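Side-chain contacts in oligopeptide ABC transporter, periplasmic oligopeptide-binding protein, putative (Thermotoga maritima MSB8, PDB 5IPW), which probably binds oligopeptides outside the cytoplasmic membrane and delivers them to an ABC transporter for uptake: residues V82-W87 with Y111-R116; Y345-E350 with D486-V491; M456-W461 with W467-N472. One frame throughout, in Å; residues are numbered along the deposited sequence.

Interaction 1 lies on the far side of the chain's centre from the other two, its centre about 47 Å from that of interaction 2 and about 51 Å from that of interaction 3. It is buried and wholly apolar. Interactions 2 and 3 are partly buried and more polar, and their nearest atoms are about 6 Å apart. Both reach the mixed sheet that contains strands 440-445, 467-472 and 489-494. Interaction 2 ties a loop to the residue leading into a strand through a histidine-carboxylate bond. Interaction 3 packs a helix on an outermost strand, with a lysine and a valine at its centre, a tryptophan beside the valine, a peripheral glutamate and a water between the backbones.

Interaction 1 of 3, residues V82-W87 with Y111-R116; sequences VKLAFW and YIFHLR
Leu84 points one methyl at the flat side of Phe113, and the two side chains cross at about a right angle. The methyl is CD1. It stands 4.0 Å from the centroid of the Phe113 ring and only 12° off the ring normal. This is a CH-pi contact over the middle of one face. The other branch of Leu84 turns to Leu115, where CD2 of Leu84 lies 4.0 Å from CD2 of Leu115. The isobutyl fork thus reaches two residues of segment 111-116 at once. With CG anti to the carbonyl carbon (chi1 -72°), the fork of Leu84 is carried out toward them.

The two segments are not neighbours in the sheet. Strand 94-105 runs between strands 85-87 and 110-115 in a five-stranded antiparallel sheet. Leu84 shares backbone hydrogen bonding with Ala99 of that middle strand, while Phe113 pairs on its other side with Val167. The leucine and the phenylalanine therefore meet across an intervening strand. Helix 129-140 packs against the same group, with Ile132 touching both Leu84 and Leu115.

All three touching residues are buried, and they meet through carbon atoms alone. Dispersion and the exclusion of water hold the contact, with shape rather than bond direction setting the fit between the leucine fork and the aromatic face.

Interaction 2 of 3, residues Y345-E350 with D486-V491; sequences YAHSDE and DFDAMV
The imidazole of His347 and the carboxylate of Asp488 meet edge to edge, with their planes 12° apart. Asp488 OD1 sits at the NE2 edge of the ring. At another edge, also in the ring plane, lies the backbone N of Asp349. The carbonyl oxygen of Phe487 approaches the imidazole obliquely, 3.6 Å from His347 CD2. The ring of Phe487 has its own neighbours: Met490 CG lies over one face, toward the rim, and Ala489 N is at the edge.

The central bond runs from His347 NE2 to Asp488 OD1, at 2.6 Å and nearly straight (174°). It uses the anti lone pair of OD1, the one pointing away from OD2. His347 CG is anti to the backbone N (chi1 -151°), and this swings the ring across to the aspartate. On the far side of the ring, His347 ND1 accepts a weak bond from Asp349 N at 3.2 Å. Asp349 is itself the N-cap of helix 350-357.

Asp488 OD2 is held by the backbone N of Thr442. The carboxylate thus links the loop after strand 340-343 to strand 440-445, from a place just before strand 489-494. This is a His-carboxylate hydrogen bond that fixes a loop to the mixed sheet. Asn344 also binds the carbonyl of Phe487. A leucine in place of His347 would probably leave Asp488 OD1 without this donor and free the loop from its side-chain tie to the residue just before strand 489-494.

If the weak bond to ND1 is real, the pattern would fit an imidazole with its proton on NE2. The straight NE2 bond, with some help from the weak one, is likely to limit rotation of the ring, while OD1 and OD2 of Asp488 are both engaged.

Interaction 3 of 3, residues M456-W461 with W467-N472; sequences MVKEYW and WVEIEN
Lys458 reaches the carbonyl of Val468 because its chain is extended through chi3 and then bends at the last torsion. CG is anti to the backbone N (chi1 -166°), and chi4 of 51° turns NZ onto its acceptors. The contact belongs to a beta-alpha-beta unit made of strand 440-445, helix 448-462 and strand 467-472. Here the helix packs antiparallel to the strand that follows it, with the axes of the two segments 7.9 Å apart.

Lys458 NZ donates a hydrogen bond to Val468 O at 2.8 Å, nearly in line with the carbonyl (166°). It also forms a salt bridge with Glu469, 3.2 Å from OE2, where both carboxylate oxygens are weakly bonded. The Glu469 chain is bent, which places its carboxylate beside NZ. Its OE2 also accepts from Trp467 NE1 at 2.8 Å, so the lysine and the indole share one carboxylate. Trp467 in turn stacks on Tyr430.

Alongside these polar groups the packing is apolar. Val468 CG1 meets the edge of the Trp461 indole, 3.7 Å from CE3. Val457 CG1 covers one face of that indole, and Trp461 NE1 bonds to Leu365 O. Val468 CG2 lies against Lys458 CA.

One water joins the two backbones: it donates to Lys458 O at 3.0 Å and accepts from Val468 N at 3.1 Å.

Interaction 1 of 3, residues V82-W87 with Y111-R116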
loop_
_atom_site.group_PDB
_atom_site.type_symbol
_atom_site.label_atom_id
_atom_site.label_comp_id
_atom_site.label_asym_id
_atom_site.label_seq_id
_atom_site.Cartn_x
_atom_site.Cartn_y
_atom_site.Cartn_z
ATOM N N VAL A 82 -7.745 12.513 2.151
ATOM C CA VAL A 82 -8.338 12.433 3.481
ATOM C C VAL A 82 -9.291 11.247 3.540
ATOM O O VAL A 82 -9.918 10.881 2.546
ATOM C CB VAL A 82 -9.068 13.739 3.882
ATOM C CG1 VAL A 82 -8.076 14.886 4.003
ATOM C CG2 VAL A 82 -10.178 14.088 2.898
ATOM N N LYS A 83 -9.389 10.657 4.724
ATOM C CA LYS A 83 -10.136 9.422 4.929
ATOM C C LYS A 83 -11.116 9.615 6.077
ATOM O O LYS A 83 -10.924 10.498 6.911
ATOM C CB LYS A 83 -9.162 8.279 5.261
ATOM C CG LYS A 83 -7.938 8.220 4.355
ATOM C CD LYS A 83 -8.314 7.870 2.923
ATOM C CE LYS A 83 -7.108 7.908 2.001
ATOM N NZ LYS A 83 -7.515 7.768 0.573
ATOM N N LEU A 84 -12.160 8.789 6.121
ATOM C CA LEU A 84 -13.039 8.749 7.285
ATOM C C LEU A 84 -12.209 8.302 8.463
ATOM O O LEU A 84 -12.329 8.823 9.567
ATOM C CB LEU A 84 -14.193 7.778 7.070
ATOM C CG LEU A 84 -15.255 8.231 6.070
ATOM C CD1 LEU A 84 -16.294 7.143 5.869
ATOM C CD2 LEU A 84 -15.928 9.510 6.536
ATOM N N ALA A 85 -11.356 7.327 8.210
ATOM C CA ALA A 85 -10.402 6.888 9.198
ATOM C C ALA A 85 -9.115 6.533 8.483
ATOM O O ALA A 85 -9.132 5.829 7.472
ATOM C CB ALA A 85 -10.946 5.690 9.953
ATOM N N PHE A 86 -8.005 7.036 9.004
ATOM C CA PHE A 86 -6.707 6.822 8.384
ATOM C C PHE A 86 -6.106 5.526 8.867
ATOM O O PHE A 86 -6.479 5.003 9.927
ATOM C CB PHE A 86 -5.744 7.958 8.726
ATOM C CG PHE A 86 -6.113 9.270 8.107
ATOM C CD1 PHE A 86 -5.712 9.580 6.818
ATOM C CD2 PHE A 86 -6.846 10.202 8.812
ATOM C CE1 PHE A 86 -6.042 10.790 6.242
ATOM C CE2 PHE A 86 -7.179 11.420 8.240
ATOM C CZ PHE A 86 -6.776 11.711 6.952
ATOM N N TRP A 87 -5.160 5.018 8.085
ATOM C CA TRP A 87 -4.221 4.034 8.593
ATOM C C TRP A 87 -3.484 4.692 9.748
ATOM O O TRP A 87 -3.299 5.906 9.762
ATOM C CB TRP A 87 -3.176 3.650 7.530
ATOM C CG TRP A 87 -3.644 2.799 6.393
ATOM C CD1 TRP A 87 -3.517 3.079 5.068
ATOM C CD2 TRP A 87 -4.273 1.514 6.474
ATOM N NE1 TRP A 87 -4.035 2.056 4.311
ATOM C CE2 TRP A 87 -4.511 1.082 5.150
ATOM C CE3 TRP A 87 -4.662 0.686 7.534
ATOM C CZ2 TRP A 87 -5.122 -0.139 4.858
ATOM C CZ3 TRP A 87 -5.272 -0.528 7.244
ATOM C CH2 TRP A 87 -5.497 -0.928 5.917
ATOM N N TYR A 111 -21.907 -1.013 9.008
ATOM C CA TYR A 111 -20.932 -0.107 9.609
ATOM C C TYR A 111 -21.551 1.273 9.739
ATOM O O TYR A 111 -22.130 1.785 8.783
ATOM C CB TYR A 111 -19.681 -0.020 8.742
ATOM C CG TYR A 111 -18.977 -1.342 8.554
ATOM C CD1 TYR A 111 -19.313 -2.186 7.502
ATOM C CD2 TYR A 111 -17.980 -1.752 9.434
ATOM C CE1 TYR A 111 -18.670 -3.399 7.325
ATOM C CE2 TYR A 111 -17.329 -2.963 9.265
ATOM C CZ TYR A 111 -17.679 -3.784 8.210
ATOM O OH TYR A 111 -17.034 -4.986 8.036
ATOM N N ILE A 112 -21.445 1.855 10.930
ATOM C CA ILE A 112 -21.873 3.229 11.164
ATOM C C ILE A 112 -20.635 4.090 11.366
ATOM O O ILE A 112 -19.759 3.741 12.153
ATOM C CB ILE A 112 -22.784 3.351 12.409
ATOM C CG1 ILE A 112 -24.230 2.977 12.071
ATOM C CG2 ILE A 112 -22.792 4.778 12.950
ATOM C CD1 ILE A 112 -24.450 1.527 11.717
ATOM N N PHE A 113 -20.571 5.212 10.655
ATOM C CA PHE A 113 -19.519 6.206 10.863
ATOM C C PHE A 113 -20.134 7.485 11.405
ATOM O O PHE A 113 -21.107 8.001 10.849
ATOM C CB PHE A 113 -18.772 6.502 9.563
ATOM C CG PHE A 113 -17.902 5.378 9.097
ATOM C CD1 PHE A 113 -16.618 5.232 9.589
ATOM C CD2 PHE A 113 -18.366 4.464 8.162
ATOM C CE1 PHE A 113 -15.810 4.188 9.167
ATOM C CE2 PHE A 113 -17.565 3.424 7.730
ATOM C CZ PHE A 113 -16.283 3.284 8.235
ATOM N N HIS A 114 -19.548 7.989 12.491
ATOM C CA HIS A 114 -20.025 9.195 13.149
ATOM C C HIS A 114 -19.168 10.379 12.743
ATOM O O HIS A 114 -17.977 10.432 13.044
ATOM C CB HIS A 114 -19.992 9.017 14.662
ATOM C CG HIS A 114 -20.857 7.898 15.147
ATOM N ND1 HIS A 114 -22.184 8.074 15.474
ATOM C CD2 HIS A 114 -20.591 6.585 15.338
ATOM C CE1 HIS A 114 -22.694 6.918 15.858
ATOM N NE2 HIS A 114 -21.749 5.998 15.783
ATOM N N LEU A 115 -19.794 11.329 12.064
ATOM C CA LEU A 115 -19.094 12.465 11.495
ATOM C C LEU A 115 -19.009 13.604 12.493
ATOM O O LEU A 115 -19.596 13.541 13.575
ATOM C CB LEU A 115 -19.809 12.931 10.227
ATOM C CG LEU A 115 -20.064 11.852 9.172
ATOM C CD1 LEU A 115 -20.646 12.488 7.919
ATOM C CD2 LEU A 115 -18.795 11.086 8.841
ATOM N N ARG A 116 -18.290 14.652 12.103
ATOM C CA ARG A 116 -17.979 15.754 12.987
ATOM C C ARG A 116 -18.854 16.910 12.539
ATOM O O ARG A 116 -18.761 17.375 11.400
ATOM C CB ARG A 116 -16.482 16.093 12.918
ATOM C CG ARG A 116 -15.604 14.870 12.646
ATOM C CD ARG A 116 -14.129 15.187 12.449
ATOM N NE ARG A 116 -13.507 15.281 13.752
ATOM C CZ ARG A 116 -12.716 14.375 14.312
ATOM N NH1 ARG A 116 -12.349 13.260 13.693
ATOM N NH2 ARG A 116 -12.269 14.614 15.530
#

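Interaction 2 of 3, residues Y345-E350 with D486-V491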
loop_
_atom_site.group_PDB
_atom_site.type_symbol
_atom_site.label_atom_id
_atom_site.label_comp_id
_atom_site.label_asym_id
_atom_site.label_seq_id
_atom_site.Cartn_x
_atom_site.Cartn_y
_atom_site.Cartn_z
ATOM N N TYR A 345 5.527 -27.532 -6.944
ATOM C CA TYR A 345 5.063 -28.582 -6.026
ATOM C C TYR A 345 3.936 -29.426 -6.617
ATOM O O TYR A 345 3.424 -30.342 -5.964
ATOM C CB TYR A 345 4.634 -27.961 -4.697
ATOM C CG TYR A 345 5.661 -26.988 -4.178
ATOM C CD1 TYR A 345 6.919 -27.421 -3.800
ATOM C CD2 TYR A 345 5.388 -25.630 -4.108
ATOM C CE1 TYR A 345 7.873 -26.534 -3.343
ATOM C CE2 TYR A 345 6.336 -24.729 -3.655
ATOM C CZ TYR A 345 7.574 -25.188 -3.272
ATOM O OH TYR A 345 8.518 -24.301 -2.826
ATOM N N ALA A 346 3.538 -29.094 -7.844
ATOM C CA ALA A 346 2.688 -29.958 -8.652
ATOM C C ALA A 346 3.445 -30.451 -9.895
ATOM O O ALA A 346 2.835 -30.772 -10.901
ATOM C CB ALA A 346 1.419 -29.220 -9.051
ATOM N N HIS A 347 4.769 -30.538 -9.802
ATOM C CA HIS A 347 5.610 -30.939 -10.934
ATOM C C HIS A 347 5.132 -32.219 -11.606
ATOM O O HIS A 347 4.780 -33.183 -10.929
ATOM C CB HIS A 347 7.055 -31.154 -10.488
ATOM C CG HIS A 347 8.055 -30.876 -11.560
ATOM N ND1 HIS A 347 8.168 -31.657 -12.687
ATOM C CD2 HIS A 347 8.979 -29.895 -11.687
ATOM C CE1 HIS A 347 9.125 -31.175 -13.461
ATOM N NE2 HIS A 347 9.632 -30.103 -12.878
ATOM N N SER A 348 5.152 -32.234 -12.936
ATOM C CA SER A 348 4.653 -33.382 -13.693
ATOM C C SER A 348 5.513 -34.627 -13.471
ATOM O O SER A 348 4.990 -35.722 -13.274
ATOM C CB SER A 348 4.566 -33.037 -15.176
ATOM O OG SER A 348 3.578 -32.038 -15.373
ATOM N N ASP A 349 6.825 -34.444 -13.538
ATOM C CA ASP A 349 7.804 -35.432 -13.085
ATOM C C ASP A 349 7.614 -35.833 -11.609
ATOM O O ASP A 349 7.972 -35.098 -10.698
ATOM C CB ASP A 349 9.218 -34.885 -13.321
ATOM C CG ASP A 349 10.305 -35.873 -12.947
ATOM O OD1 ASP A 349 10.029 -36.830 -12.190
ATOM O OD2 ASP A 349 11.452 -35.684 -13.410
ATOM N N GLU A 350 7.088 -37.034 -11.402
ATOM C CA GLU A 350 6.743 -37.540 -10.075
ATOM C C GLU A 350 7.937 -37.647 -9.116
ATOM O O GLU A 350 7.776 -37.559 -7.898
ATOM C CB GLU A 350 6.090 -38.914 -10.231
ATOM C CG GLU A 350 5.115 -39.285 -9.125
ATOM C CD GLU A 350 3.948 -40.111 -9.643
ATOM O OE1 GLU A 350 4.176 -41.021 -10.473
ATOM O OE2 GLU A 350 2.799 -39.843 -9.226
ATOM N N ASP A 486 4.581 -25.651 -16.723
ATOM C CA ASP A 486 5.763 -26.078 -17.471
ATOM C C ASP A 486 6.985 -25.371 -16.911
ATOM O O ASP A 486 7.565 -24.483 -17.543
ATOM C CB ASP A 486 5.590 -25.770 -18.969
ATOM C CG ASP A 486 6.639 -26.452 -19.843
ATOM O OD1 ASP A 486 7.649 -26.967 -19.313
ATOM O OD2 ASP A 486 6.445 -26.479 -21.073
ATOM N N PHE A 487 7.366 -25.779 -15.708
ATOM C CA PHE A 487 8.546 -25.239 -15.057
ATOM C C PHE A 487 8.943 -26.115 -13.873
ATOM O O PHE A 487 8.127 -26.859 -13.334
ATOM C CB PHE A 487 8.295 -23.794 -14.592
ATOM C CG PHE A 487 7.216 -23.669 -13.557
ATOM C CD1 PHE A 487 5.885 -23.566 -13.928
ATOM C CD2 PHE A 487 7.530 -23.668 -12.208
ATOM C CE1 PHE A 487 4.888 -23.464 -12.973
ATOM C CE2 PHE A 487 6.536 -23.563 -11.247
ATOM C CZ PHE A 487 5.215 -23.463 -11.629
ATOM N N ASP A 488 10.206 -26.007 -13.485
ATOM C CA ASP A 488 10.718 -26.610 -12.266
ATOM C C ASP A 488 10.623 -25.606 -11.122
ATOM O O ASP A 488 10.144 -25.931 -10.030
ATOM C CB ASP A 488 12.183 -27.026 -12.452
ATOM C CG ASP A 488 12.393 -27.900 -13.668
ATOM O OD1 ASP A 488 11.544 -28.768 -13.913
ATOM O OD2 ASP A 488 13.401 -27.723 -14.380
ATOM N N ALA A 489 11.095 -24.389 -11.380
ATOM C CA ALA A 489 11.080 -23.329 -10.379
ATOM C C ALA A 489 10.939 -21.938 -11.009
ATOM O O ALA A 489 11.539 -21.648 -12.051
ATOM C CB ALA A 489 12.334 -23.405 -9.535
ATOM N N MET A 490 10.144 -21.095 -10.347
ATOM C CA MET A 490 9.855 -19.725 -10.776
ATOM C C MET A 490 10.327 -18.726 -9.725
ATOM O O MET A 490 9.993 -18.865 -8.535
ATOM C CB MET A 490 8.342 -19.538 -10.932
ATOM C CG MET A 490 7.704 -20.280 -12.092
ATOM S SD MET A 490 8.049 -19.472 -13.659
ATOM C CE MET A 490 6.898 -20.301 -14.735
ATOM N N VAL A 491 11.074 -17.708 -10.150
ATOM C CA VAL A 491 11.421 -16.612 -9.241
ATOM C C VAL A 491 10.567 -15.373 -9.528
ATOM O O VAL A 491 10.231 -15.063 -10.682
ATOM C CB VAL A 491 12.941 -16.249 -9.226
ATOM C CG1 VAL A 491 13.810 -17.478 -9.469
ATOM C CG2 VAL A 491 13.277 -15.141 -10.213
#

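Interaction 3 of 3, residues M456-W461 with W467-N472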
loop_
_atom_site.group_PDB
_atom_site.type_symbol
_atom_site.label_atom_id
_atom_site.label_comp_id
_atom_site.label_asym_id
_atom_site.label_seq_id
_atom_site.Cartn_x
_atom_site.Cartn_y
_atom_site.Cartn_z
ATOM N N MET A 456 24.247 -16.344 -9.038
ATOM C CA MET A 456 25.119 -16.477 -7.880
ATOM C C MET A 456 24.704 -17.656 -7.020
ATOM O O MET A 456 25.551 -18.313 -6.428
ATOM C CB MET A 456 25.110 -15.202 -7.043
ATOM C CG MET A 456 25.695 -13.995 -7.761
ATOM S SD MET A 456 25.439 -12.442 -6.880
ATOM C CE MET A 456 25.824 -12.948 -5.207
ATOM N N VAL A 457 23.401 -17.917 -6.950
ATOM C CA VAL A 457 22.862 -19.057 -6.184
ATOM C C VAL A 457 23.220 -20.396 -6.847
ATOM O O VAL A 457 23.260 -21.435 -6.180
ATOM C CB VAL A 457 21.326 -18.948 -5.997
ATOM C CG1 VAL A 457 20.767 -20.149 -5.238
ATOM C CG2 VAL A 457 20.968 -17.661 -5.261
ATOM N N LYS A 458 23.464 -20.358 -8.157
ATOM C CA LYS A 458 24.034 -21.488 -8.888
ATOM C C LYS A 458 25.245 -22.034 -8.133
ATOM O O LYS A 458 25.304 -23.224 -7.825
ATOM C CB LYS A 458 24.442 -21.049 -10.301
ATOM C CG LYS A 458 24.745 -22.177 -11.273
ATOM C CD LYS A 458 24.912 -21.642 -12.689
ATOM C CE LYS A 458 25.694 -22.602 -13.575
ATOM N NZ LYS A 458 25.155 -23.990 -13.539
ATOM N N GLU A 459 26.188 -21.149 -7.818
ATOM C CA GLU A 459 27.371 -21.518 -7.037
ATOM C C GLU A 459 27.025 -22.046 -5.653
ATOM O O GLU A 459 27.533 -23.080 -5.245
ATOM C CB GLU A 459 28.327 -20.329 -6.890
ATOM C CG GLU A 459 29.231 -20.104 -8.088
ATOM C CD GLU A 459 30.230 -21.230 -8.294
ATOM O OE1 GLU A 459 30.924 -21.614 -7.324
ATOM O OE2 GLU A 459 30.323 -21.730 -9.435
ATOM N N TYR A 460 26.164 -21.346 -4.927
ATOM C CA TYR A 460 25.905 -21.710 -3.529
ATOM C C TYR A 460 25.256 -23.083 -3.432
ATOM O O TYR A 460 25.509 -23.830 -2.485
ATOM C CB TYR A 460 25.036 -20.664 -2.808
ATOM C CG TYR A 460 25.497 -19.222 -2.940
ATOM C CD1 TYR A 460 26.821 -18.906 -3.271
ATOM C CD2 TYR A 460 24.613 -18.172 -2.719
ATOM C CE1 TYR A 460 27.238 -17.593 -3.396
ATOM C CE2 TYR A 460 25.026 -16.854 -2.833
ATOM C CZ TYR A 460 26.338 -16.574 -3.173
ATOM O OH TYR A 460 26.760 -15.276 -3.297
ATOM N N TRP A 461 24.428 -23.407 -4.423
ATOM C CA TRP A 461 23.721 -24.686 -4.461
ATOM C C TRP A 461 24.578 -25.836 -5.018
ATOM O O TRP A 461 24.340 -27.002 -4.695
ATOM C CB TRP A 461 22.402 -24.544 -5.236
ATOM C CG TRP A 461 21.297 -23.858 -4.452
ATOM C CD1 TRP A 461 21.324 -23.487 -3.134
ATOM C CD2 TRP A 461 19.990 -23.515 -4.929
ATOM N NE1 TRP A 461 20.129 -22.921 -2.772
ATOM C CE2 TRP A 461 19.292 -22.923 -3.856
ATOM C CE3 TRP A 461 19.343 -23.644 -6.163
ATOM C CZ2 TRP A 461 17.981 -22.466 -3.978
ATOM C CZ3 TRP A 461 18.039 -23.185 -6.283
ATOM C CH2 TRP A 461 17.374 -22.602 -5.197
ATOM N N TRP A 467 22.292 -29.164 -8.778
ATOM C CA TRP A 467 22.630 -28.604 -10.085
ATOM C C TRP A 467 21.481 -27.738 -10.596
ATOM O O TRP A 467 20.356 -28.213 -10.729
ATOM C CB TRP A 467 22.888 -29.740 -11.080
ATOM C CG TRP A 467 23.492 -29.325 -12.394
ATOM C CD1 TRP A 467 23.688 -28.051 -12.860
ATOM C CD2 TRP A 467 23.951 -30.200 -13.430
ATOM N NE1 TRP A 467 24.255 -28.084 -14.109
ATOM C CE2 TRP A 467 24.425 -29.390 -14.484
ATOM C CE3 TRP A 467 24.015 -31.593 -13.564
ATOM C CZ2 TRP A 467 24.955 -29.928 -15.660
ATOM C CZ3 TRP A 467 24.541 -32.126 -14.733
ATOM C CH2 TRP A 467 25.004 -31.295 -15.766
ATOM N N VAL A 468 21.760 -26.470 -10.885
ATOM C CA VAL A 468 20.765 -25.620 -11.519
ATOM C C VAL A 468 21.340 -24.859 -12.698
ATOM O O VAL A 468 22.542 -24.593 -12.754
ATOM C CB VAL A 468 20.125 -24.625 -10.526
ATOM C CG1 VAL A 468 19.390 -25.375 -9.422
ATOM C CG2 VAL A 468 21.166 -23.676 -9.945
ATOM N N GLU A 469 20.460 -24.552 -13.646
ATOM C CA GLU A 469 20.739 -23.610 -14.724
ATOM C C GLU A 469 19.678 -22.521 -14.674
ATOM O O GLU A 469 18.644 -22.672 -14.017
ATOM C CB GLU A 469 20.700 -24.292 -16.092
ATOM C CG GLU A 469 21.686 -25.438 -16.261
ATOM C CD GLU A 469 23.141 -25.016 -16.140
ATOM O OE1 GLU A 469 23.458 -23.820 -16.333
ATOM O OE2 GLU A 469 23.976 -25.901 -15.853
ATOM N N ILE A 470 19.942 -21.430 -15.380
ATOM C CA ILE A 470 19.104 -20.247 -15.320
ATOM C C ILE A 470 18.600 -19.921 -16.715
ATOM O O ILE A 470 19.397 -19.636 -17.609
ATOM C CB ILE A 470 19.907 -19.040 -14.784
ATOM C CG1 ILE A 470 20.513 -19.344 -13.404
ATOM C CG2 ILE A 470 19.044 -17.787 -14.736
ATOM C CD1 ILE A 470 19.518 -19.745 -12.334
ATOM N N GLU A 471 17.283 -19.968 -16.908
ATOM C CA GLU A 471 16.699 -19.509 -18.164
ATOM C C GLU A 471 15.973 -18.190 -17.930
ATOM O O GLU A 471 15.179 -18.051 -16.998
ATOM C CB GLU A 471 15.790 -20.573 -18.818
ATOM C CG GLU A 471 14.495 -20.924 -18.088
ATOM C CD GLU A 471 13.630 -21.936 -18.847
ATOM O OE1 GLU A 471 12.491 -22.191 -18.406
ATOM O OE2 GLU A 471 14.074 -22.475 -19.885
ATOM N N ASN A 472 16.290 -17.217 -18.772
ATOM C CA ASN A 472 15.672 -15.910 -18.724
ATOM C C ASN A 472 14.676 -15.809 -19.865
ATOM O O ASN A 472 15.063 -15.748 -21.029
ATOM C CB ASN A 472 16.741 -14.825 -18.859
ATOM C CG ASN A 472 16.165 -13.423 -18.783
ATOM O OD1 ASN A 472 15.322 -13.132 -17.936
ATOM N ND2 ASN A 472 16.613 -12.547 -19.671
HETATM O O HOH W 1 24.078 -25.696 -8.979
#